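Local coordinates for protein unsaturated glucuronyl hydrolase (Streptococcus agalactiae, PDB 2ZZR) that hydrolyses unsaturated hyaluronan, chondroitin and heparin disaccharides, releasing the 4,5-unsaturated uronic acid, at residues Leu171-Phe183 with Arg195-Val209. Numbering follows the deposited sequence.
Sequences LIIDCLLNIQLLF and RQVAVNHFYASANNV
Ser205 OG and His201 NE2 meet the carbonyl of Ile172 through one water gripped by all three groups, which is hydrogen-bonded at 2.8 Å to His201 NE2, donates to Ser205 OG and donates at 2.9 Å to Ile172 O. No direct hydrogen bond joins the two segments; the water bridges them. Ser205 OG in turn donates to His201 O at 3.0 Å, reaching that carbonyl from the face opposite to Ser205 N. With CG anti to the backbone N (chi1 -180°), the imidazole of His201 reaches Cys175 and the water; ND1 bonds to Ile157 N, so both ring nitrogens are engaged and the ring's rotation is probably fixed. Against this ring Cys175 SG stands 3.9 Å from the centroid of the His201 ring, an oblique sulfur-aromatic contact 35° off the normal, while the CG2 branch of Ile179 reaches CD2.

Apolar packing continues along the helix in both directions. Near the Arg195 end, the Ala198 methyl makes a CH-pi contact over one face of Phe183, CB lying 3.7 Å from the centroid of that ring, and Val199 CG2 and Arg195 CG lie at its edge. Near the Val209 end, Leu176 CD2 rests on Ser205 CB and Phe202 CD1, Leu171 CD1 meets Val209 CB at 3.8 Å, and Ile173 CG1 touches Val209 CG1.

Ile172 to Cys175 form a type I turn carrying Asp174, the probable proton donor, whose CB points away from helix 192-209 and whose OD2 bonds to His113. The contact thus backs an active-site turn with an outer helix, consistent with the (alpha/alpha)6 barrel of glycoside hydrolase family 88.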
ATOM      1  N   LEU A 171      -5.362 -11.850  11.546  1.00 16.08           N
ATOM      2  CA  LEU A 171      -4.815 -10.627  10.955  1.00 15.51           C
ATOM      3  C   LEU A 171      -4.747 -10.791   9.443  1.00 15.49           C
ATOM      4  O   LEU A 171      -4.747 -11.913   8.927  1.00 15.54           O
ATOM      5  CB  LEU A 171      -3.425 -10.297  11.529  1.00 15.64           C
ATOM      6  CG  LEU A 171      -2.244 -11.267  11.344  1.00 14.89           C
ATOM      7  CD1 LEU A 171      -1.637 -11.218   9.934  1.00 16.32           C
ATOM      8  CD2 LEU A 171      -1.154 -10.994  12.385  1.00 15.15           C
ATOM      9  N   ILE A 172      -4.671  -9.670   8.731  1.00 15.06           N
ATOM     10  CA  ILE A 172      -4.508  -9.682   7.283  1.00 15.47           C
ATOM     11  C   ILE A 172      -3.237  -8.891   6.970  1.00 15.19           C
ATOM     12  O   ILE A 172      -2.907  -7.948   7.687  1.00 15.24           O
ATOM     13  CB  ILE A 172      -5.768  -9.117   6.568  1.00 15.19           C
ATOM     14  CG1 ILE A 172      -6.976 -10.032   6.860  1.00 16.04           C
ATOM     15  CG2 ILE A 172      -5.546  -8.980   5.058  1.00 16.53           C
ATOM     16  CD1 ILE A 172      -8.303  -9.520   6.329  1.00 16.08           C
ATOM     17  N   ILE A 173      -2.511  -9.303   5.936  1.00 15.34           N
ATOM     18  CA  ILE A 173      -1.177  -8.750   5.675  1.00 15.50           C
ATOM     19  C   ILE A 173      -1.184  -7.244   5.384  1.00 15.58           C
ATOM     20  O   ILE A 173      -0.205  -6.542   5.686  1.00 15.33           O
ATOM     21  CB  ILE A 173      -0.431  -9.521   4.548  1.00 15.54           C
ATOM     22  CG1 ILE A 173       1.053  -9.116   4.524  1.00 15.59           C
ATOM     23  CG2 ILE A 173      -1.141  -9.355   3.197  1.00 16.02           C
ATOM     24  CD1 ILE A 173       1.942 -10.015   3.695  1.00 15.68           C
ATOM     25  N   ASP A 174      -2.284  -6.742   4.825  1.00 15.64           N
ATOM     26  CA  ASP A 174      -2.350  -5.306   4.518  1.00 15.78           C
ATOM     27  C   ASP A 174      -2.355  -4.428   5.774  1.00 15.10           C
ATOM     28  O   ASP A 174      -2.137  -3.217   5.696  1.00 15.05           O
ATOM     29  CB  ASP A 174      -3.509  -4.974   3.562  1.00 16.31           C
ATOM     30  CG  ASP A 174      -4.882  -5.113   4.199  1.00 18.37           C
ATOM     31  OD1 ASP A 174      -5.857  -4.720   3.531  1.00 22.93           O
ATOM     32  OD2 ASP A 174      -5.017  -5.599   5.345  1.00 20.65           O
ATOM     33  N   CYS A 175      -2.569  -5.041   6.938  1.00 14.52           N
ATOM     34  CA  CYS A 175      -2.529  -4.293   8.192  1.00 14.15           C
ATOM     35  C   CYS A 175      -1.127  -3.728   8.470  1.00 13.87           C
ATOM     36  O   CYS A 175      -0.974  -2.793   9.258  1.00 13.96           O
ATOM     37  CB  CYS A 175      -3.035  -5.128   9.374  1.00 14.30           C
ATOM     38  SG  CYS A 175      -3.531  -4.119  10.793  1.00 15.32           S
ATOM     39  N   LEU A 176      -0.112  -4.296   7.817  1.00 13.49           N
ATOM     40  CA  LEU A 176       1.251  -3.745   7.877  1.00 13.67           C
ATOM     41  C   LEU A 176       1.300  -2.272   7.463  1.00 13.49           C
ATOM     42  O   LEU A 176       2.100  -1.503   7.998  1.00 13.70           O
ATOM     43  CB  LEU A 176       2.214  -4.563   7.013  1.00 13.56           C
ATOM     44  CG  LEU A 176       2.584  -5.964   7.529  1.00 13.84           C
ATOM     45  CD1 LEU A 176       3.551  -6.615   6.568  1.00 14.47           C
ATOM     46  CD2 LEU A 176       3.186  -5.903   8.929  1.00 14.50           C
ATOM     47  N   LEU A 177       0.450  -1.886   6.513  1.00 13.72           N
ATOM     48  CA  LEU A 177       0.374  -0.479   6.078  1.00 13.62           C
ATOM     49  C   LEU A 177      -0.412   0.383   7.057  1.00 13.79           C
ATOM     50  O   LEU A 177      -0.244   1.610   7.094  1.00 14.44           O
ATOM     51  CB  LEU A 177      -0.262  -0.368   4.688  1.00 13.73           C
ATOM     52  CG  LEU A 177       0.595  -0.475   3.422  1.00 15.73           C
ATOM     53  CD1 LEU A 177       1.373   0.809   3.175  1.00 16.28           C
ATOM     54  CD2 LEU A 177       1.511  -1.709   3.434  1.00 15.56           C
ATOM     55  N   ASN A 178      -1.280  -0.259   7.838  1.00 13.13           N
ATOM     56  CA  ASN A 178      -2.178   0.453   8.744  1.00 13.01           C
ATOM     57  C   ASN A 178      -1.593   0.742  10.128  1.00 12.70           C
ATOM     58  O   ASN A 178      -2.070   1.627  10.837  1.00 12.98           O
ATOM     59  CB  ASN A 178      -3.514  -0.290   8.828  1.00 12.89           C
ATOM     60  CG  ASN A 178      -4.311  -0.161   7.546  1.00 13.13           C
ATOM     61  OD1 ASN A 178      -5.039   0.809   7.356  1.00 12.86           O
ATOM     62  ND2 ASN A 178      -4.158  -1.127   6.644  1.00 13.89           N
ATOM     63  N   ILE A 179      -0.533   0.027  10.497  1.00 12.42           N
ATOM     64  CA  ILE A 179       0.135   0.293  11.778  1.00 12.43           C
ATOM     65  C   ILE A 179       1.019   1.553  11.720  1.00 12.12           C
ATOM     66  O   ILE A 179       1.483   2.042  12.746  1.00 12.69           O
ATOM     67  CB  ILE A 179       0.950  -0.926  12.310  1.00 12.62           C
ATOM     68  CG1 ILE A 179       2.128  -1.269  11.390  1.00 12.38           C
ATOM     69  CG2 ILE A 179       0.026  -2.136  12.517  1.00 12.92           C
ATOM     70  CD1 ILE A 179       3.091  -2.344  11.949  1.00 12.64           C
ATOM     71  N   GLN A 180       1.240   2.084  10.524  1.00 12.45           N
ATOM     72  CA  GLN A 180       2.025   3.317  10.397  1.00 12.33           C
ATOM     73  C   GLN A 180       1.310   4.455  11.125  1.00 12.87           C
ATOM     74  O   GLN A 180       1.947   5.302  11.769  1.00 13.02           O
ATOM     75  CB  GLN A 180       2.302   3.655   8.927  1.00 12.44           C
ATOM     76  CG  GLN A 180       2.953   2.503   8.122  1.00 13.19           C
ATOM     77  CD  GLN A 180       4.087   1.782   8.859  1.00 14.04           C
ATOM     78  OE1 GLN A 180       4.111   0.549   8.934  1.00 16.39           O
ATOM     79  NE2 GLN A 180       5.031   2.542   9.387  1.00 10.85           N
ATOM     80  N   LEU A 181      -0.019   4.427  11.053  1.00 12.52           N
ATOM     81  CA  LEU A 181      -0.885   5.344  11.795  1.00 13.13           C
ATOM     82  C   LEU A 181      -0.573   5.312  13.287  1.00 13.24           C
ATOM     83  O   LEU A 181      -0.558   6.353  13.954  1.00 13.48           O
ATOM     84  CB  LEU A 181      -2.357   4.969  11.544  1.00 12.68           C
ATOM     85  CG  LEU A 181      -3.469   5.640  12.358  1.00 12.59           C
ATOM     86  CD1 LEU A 181      -3.456   7.151  12.130  1.00 13.40           C
ATOM     87  CD2 LEU A 181      -4.811   5.041  11.974  1.00 13.25           C
ATOM     88  N   LEU A 182      -0.311   4.113  13.808  1.00 13.84           N
ATOM     89  CA  LEU A 182       0.000   3.945  15.227  1.00 14.23           C
ATOM     90  C   LEU A 182       1.383   4.479  15.596  1.00 14.64           C
ATOM     91  O   LEU A 182       1.547   5.075  16.662  1.00 14.80           O
ATOM     92  CB  LEU A 182      -0.158   2.487  15.656  1.00 14.30           C
ATOM     93  CG  LEU A 182      -1.549   1.905  15.406  1.00 14.85           C
ATOM     94  CD1 LEU A 182      -1.595   0.467  15.889  1.00 16.37           C
ATOM     95  CD2 LEU A 182      -2.642   2.742  16.082  1.00 16.24           C
ATOM     96  N   PHE A 183       2.369   4.281  14.719  1.00 14.75           N
ATOM     97  CA  PHE A 183       3.695   4.870  14.932  1.00 15.28           C
ATOM     98  C   PHE A 183       3.614   6.400  14.942  1.00 15.57           C
ATOM     99  O   PHE A 183       4.314   7.047  15.723  1.00 15.86           O
ATOM    100  CB  PHE A 183       4.706   4.404  13.882  1.00 15.22           C
ATOM    101  CG  PHE A 183       5.192   2.979  14.075  1.00 15.45           C
ATOM    102  CD1 PHE A 183       5.075   2.051  13.045  1.00 15.86           C
ATOM    103  CD2 PHE A 183       5.789   2.577  15.274  1.00 15.44           C
ATOM    104  CE1 PHE A 183       5.535   0.738  13.201  1.00 15.12           C
ATOM    105  CE2 PHE A 183       6.251   1.267  15.443  1.00 15.25           C
ATOM    106  CZ  PHE A 183       6.123   0.345  14.402  1.00 15.24           C
ATOM    107  N   ARG A 195       2.868   2.437  20.126  1.00 18.92           N
ATOM    108  CA  ARG A 195       4.069   1.806  19.591  1.00 19.03           C
ATOM    109  C   ARG A 195       4.091   0.311  19.905  1.00 18.67           C
ATOM    110  O   ARG A 195       4.428  -0.499  19.045  1.00 18.15           O
ATOM    111  CB  ARG A 195       5.336   2.489  20.126  1.00 18.72           C
ATOM    112  CG  ARG A 195       6.613   1.946  19.491  1.00 20.11           C
ATOM    113  CD  ARG A 195       7.886   2.664  19.930  1.00 20.19           C
ATOM    114  NE  ARG A 195       8.970   2.324  19.005  1.00 24.41           N
ATOM    115  CZ  ARG A 195       9.705   1.215  19.076  1.00 25.48           C
ATOM    116  NH1 ARG A 195       9.500   0.332  20.050  1.00 26.49           N
ATOM    117  NH2 ARG A 195      10.654   0.991  18.172  1.00 25.93           N
ATOM    118  N   GLN A 196       3.723  -0.045  21.136  1.00 18.86           N
ATOM    119  CA  GLN A 196       3.678  -1.446  21.559  1.00 19.45           C
ATOM    120  C   GLN A 196       2.767  -2.287  20.673  1.00 18.24           C
ATOM    121  O   GLN A 196       3.149  -3.373  20.252  1.00 18.14           O
ATOM    122  CB  GLN A 196       3.262  -1.561  23.029  1.00 19.63           C
ATOM    123  CG  GLN A 196       4.342  -1.083  23.988  1.00 22.13           C
ATOM    124  CD  GLN A 196       3.854  -0.864  25.415  1.00 22.45           C
ATOM    125  OE1 GLN A 196       2.651  -0.719  25.676  1.00 27.51           O
ATOM    126  NE2 GLN A 196       4.798  -0.821  26.349  1.00 25.68           N
ATOM    127  N   VAL A 197       1.573  -1.777  20.386  1.00 17.57           N
ATOM    128  CA  VAL A 197       0.629  -2.463  19.498  1.00 16.63           C
ATOM    129  C   VAL A 197       1.204  -2.608  18.084  1.00 16.21           C
ATOM    130  O   VAL A 197       1.142  -3.693  17.492  1.00 16.04           O
ATOM    131  CB  VAL A 197      -0.740  -1.749  19.475  1.00 16.83           C
ATOM    132  CG1 VAL A 197      -1.603  -2.236  18.312  1.00 17.04           C
ATOM    133  CG2 VAL A 197      -1.461  -1.960  20.790  1.00 16.14           C
ATOM    134  N   ALA A 198       1.776  -1.525  17.554  1.00 15.61           N
ATOM    135  CA  ALA A 198       2.381  -1.557  16.219  1.00 15.08           C
ATOM    136  C   ALA A 198       3.504  -2.594  16.130  1.00 14.79           C
ATOM    137  O   ALA A 198       3.560  -3.402  15.193  1.00 14.09           O
ATOM    138  CB  ALA A 198       2.884  -0.167  15.825  1.00 15.56           C
ATOM    139  N   VAL A 199       4.393  -2.576  17.115  1.00 14.68           N
ATOM    140  CA  VAL A 199       5.527  -3.493  17.134  1.00 14.90           C
ATOM    141  C   VAL A 199       5.067  -4.948  17.267  1.00 14.80           C
ATOM    142  O   VAL A 199       5.514  -5.811  16.501  1.00 14.77           O
ATOM    143  CB  VAL A 199       6.522  -3.111  18.253  1.00 14.60           C
ATOM    144  CG1 VAL A 199       7.577  -4.196  18.436  1.00 15.38           C
ATOM    145  CG2 VAL A 199       7.166  -1.774  17.926  1.00 15.19           C
ATOM    146  N   ASN A 200       4.172  -5.206  18.224  1.00 15.36           N
ATOM    147  CA  ASN A 200       3.632  -6.554  18.436  1.00 15.44           C
ATOM    148  C   ASN A 200       2.957  -7.067  17.185  1.00 14.99           C
ATOM    149  O   ASN A 200       3.177  -8.215  16.779  1.00 14.77           O
ATOM    150  CB  ASN A 200       2.639  -6.587  19.599  1.00 16.23           C
ATOM    151  CG  ASN A 200       3.313  -6.463  20.951  1.00 17.12           C
ATOM    152  OD1 ASN A 200       4.539  -6.476  21.048  1.00 19.69           O
ATOM    153  ND2 ASN A 200       2.510  -6.336  22.004  1.00 18.60           N
ATOM    154  N   HIS A 201       2.140  -6.209  16.577  1.00 14.58           N
ATOM    155  CA  HIS A 201       1.460  -6.570  15.335  1.00 13.70           C
ATOM    156  C   HIS A 201       2.453  -6.866  14.228  1.00 13.22           C
ATOM    157  O   HIS A 201       2.268  -7.812  13.464  1.00 12.73           O
ATOM    158  CB  HIS A 201       0.483  -5.494  14.862  1.00 13.72           C
ATOM    159  CG  HIS A 201      -0.216  -5.871  13.596  1.00 13.90           C
ATOM    160  ND1 HIS A 201      -1.428  -6.527  13.591  1.00 15.36           N
ATOM    161  CD2 HIS A 201       0.158  -5.756  12.300  1.00 14.17           C
ATOM    162  CE1 HIS A 201      -1.788  -6.771  12.343  1.00 14.73           C
ATOM    163  NE2 HIS A 201      -0.840  -6.316  11.540  1.00 15.02           N
ATOM    164  N   PHE A 202       3.509  -6.059  14.136  1.00 12.70           N
ATOM    165  CA  PHE A 202       4.512  -6.319  13.129  1.00 12.60           C
ATOM    166  C   PHE A 202       5.099  -7.729  13.260  1.00 12.66           C
ATOM    167  O   PHE A 202       5.145  -8.473  12.289  1.00 12.31           O
ATOM    168  CB  PHE A 202       5.660  -5.291  13.102  1.00 12.61           C
ATOM    169  CG  PHE A 202       6.670  -5.624  12.051  1.00 12.31           C
ATOM    170  CD1 PHE A 202       6.469  -5.223  10.731  1.00 12.96           C
ATOM    171  CD2 PHE A 202       7.750  -6.454  12.347  1.00 12.88           C
ATOM    172  CE1 PHE A 202       7.365  -5.594   9.728  1.00 12.85           C
ATOM    173  CE2 PHE A 202       8.646  -6.830  11.362  1.00 13.47           C
ATOM    174  CZ  PHE A 202       8.454  -6.403  10.039  1.00 13.11           C
ATOM    175  N   TYR A 203       5.544  -8.088  14.462  1.00 13.15           N
ATOM    176  CA  TYR A 203       6.174  -9.398  14.656  1.00 13.62           C
ATOM    177  C   TYR A 203       5.206 -10.560  14.490  1.00 13.52           C
ATOM    178  O   TYR A 203       5.582 -11.592  13.961  1.00 13.63           O
ATOM    179  CB  TYR A 203       6.919  -9.472  15.992  1.00 14.01           C
ATOM    180  CG  TYR A 203       8.198  -8.663  15.984  1.00 13.95           C
ATOM    181  CD1 TYR A 203       8.347  -7.551  16.810  1.00 14.82           C
ATOM    182  CD2 TYR A 203       9.251  -8.996  15.126  1.00 14.80           C
ATOM    183  CE1 TYR A 203       9.521  -6.802  16.801  1.00 14.80           C
ATOM    184  CE2 TYR A 203      10.433  -8.250  15.106  1.00 14.74           C
ATOM    185  CZ  TYR A 203      10.557  -7.156  15.949  1.00 15.03           C
ATOM    186  OH  TYR A 203      11.719  -6.407  15.943  1.00 15.90           O
ATOM    187  N   ALA A 204       3.961 -10.377  14.923  1.00 13.67           N
ATOM    188  CA  ALA A 204       2.920 -11.388  14.693  1.00 14.02           C
ATOM    189  C   ALA A 204       2.748 -11.633  13.194  1.00 14.29           C
ATOM    190  O   ALA A 204       2.596 -12.777  12.744  1.00 14.82           O
ATOM    191  CB  ALA A 204       1.609 -10.956  15.334  1.00 14.04           C
ATOM    192  N   SER A 205       2.807 -10.555  12.415  1.00 14.07           N
ATOM    193  CA  SER A 205       2.729 -10.662  10.968  1.00 13.93           C
ATOM    194  C   SER A 205       3.976 -11.345  10.396  1.00 14.07           C
ATOM    195  O   SER A 205       3.876 -12.348   9.677  1.00 14.40           O
ATOM    196  CB  SER A 205       2.543  -9.277  10.348  1.00 13.51           C
ATOM    197  OG  SER A 205       1.339  -8.674  10.790  1.00 14.16           O
ATOM    198  N   ALA A 206       5.148 -10.805  10.735  1.00 14.05           N
ATOM    199  CA  ALA A 206       6.421 -11.277  10.187  1.00 14.58           C
ATOM    200  C   ALA A 206       6.636 -12.770  10.413  1.00 14.89           C
ATOM    201  O   ALA A 206       7.149 -13.472   9.543  1.00 15.24           O
ATOM    202  CB  ALA A 206       7.584 -10.484  10.789  1.00 14.73           C
ATOM    203  N   ASN A 207       6.246 -13.246  11.589  1.00 15.62           N
ATOM    204  CA  ASN A 207       6.525 -14.626  11.953  1.00 16.06           C
ATOM    205  C   ASN A 207       5.515 -15.635  11.426  1.00 16.47           C
ATOM    206  O   ASN A 207       5.760 -16.849  11.476  1.00 16.63           O
ATOM    207  CB  ASN A 207       6.699 -14.745  13.465  1.00 16.32           C
ATOM    208  CG  ASN A 207       8.117 -14.432  13.896  1.00 16.90           C
ATOM    209  OD1 ASN A 207       9.072 -14.915  13.286  1.00 20.45           O
ATOM    210  ND2 ASN A 207       8.264 -13.629  14.933  1.00 17.32           N
ATOM    211  N   ASN A 208       4.408 -15.134  10.881  1.00 16.27           N
ATOM    212  CA  ASN A 208       3.276 -15.997  10.541  1.00 16.51           C
ATOM    213  C   ASN A 208       2.685 -15.751   9.155  1.00 16.61           C
ATOM    214  O   ASN A 208       2.578 -16.683   8.351  1.00 16.55           O
ATOM    215  CB  ASN A 208       2.199 -15.904  11.624  1.00 16.47           C
ATOM    216  CG  ASN A 208       2.708 -16.319  12.995  1.00 16.71           C
ATOM    217  OD1 ASN A 208       3.027 -17.490  13.224  1.00 18.39           O
ATOM    218  ND2 ASN A 208       2.791 -15.367  13.911  1.00 16.25           N
ATOM    219  N   VAL A 209       2.318 -14.501   8.863  1.00 16.32           N
ATOM    220  CA  VAL A 209       1.690 -14.191   7.574  1.00 16.36           C
ATOM    221  C   VAL A 209       2.711 -14.199   6.430  1.00 16.41           C
ATOM    222  O   VAL A 209       2.347 -14.361   5.260  1.00 16.80           O
ATOM    223  CB  VAL A 209       0.839 -12.885   7.640  1.00 16.31           C
ATOM    224  CG1 VAL A 209       1.693 -11.638   7.383  1.00 16.28           C
ATOM    225  CG2 VAL A 209      -0.340 -12.956   6.661  1.00 15.90           C
TER
HETATM  226  O   HOH W   1      -0.394  -7.403   8.984  1.00 13.69           O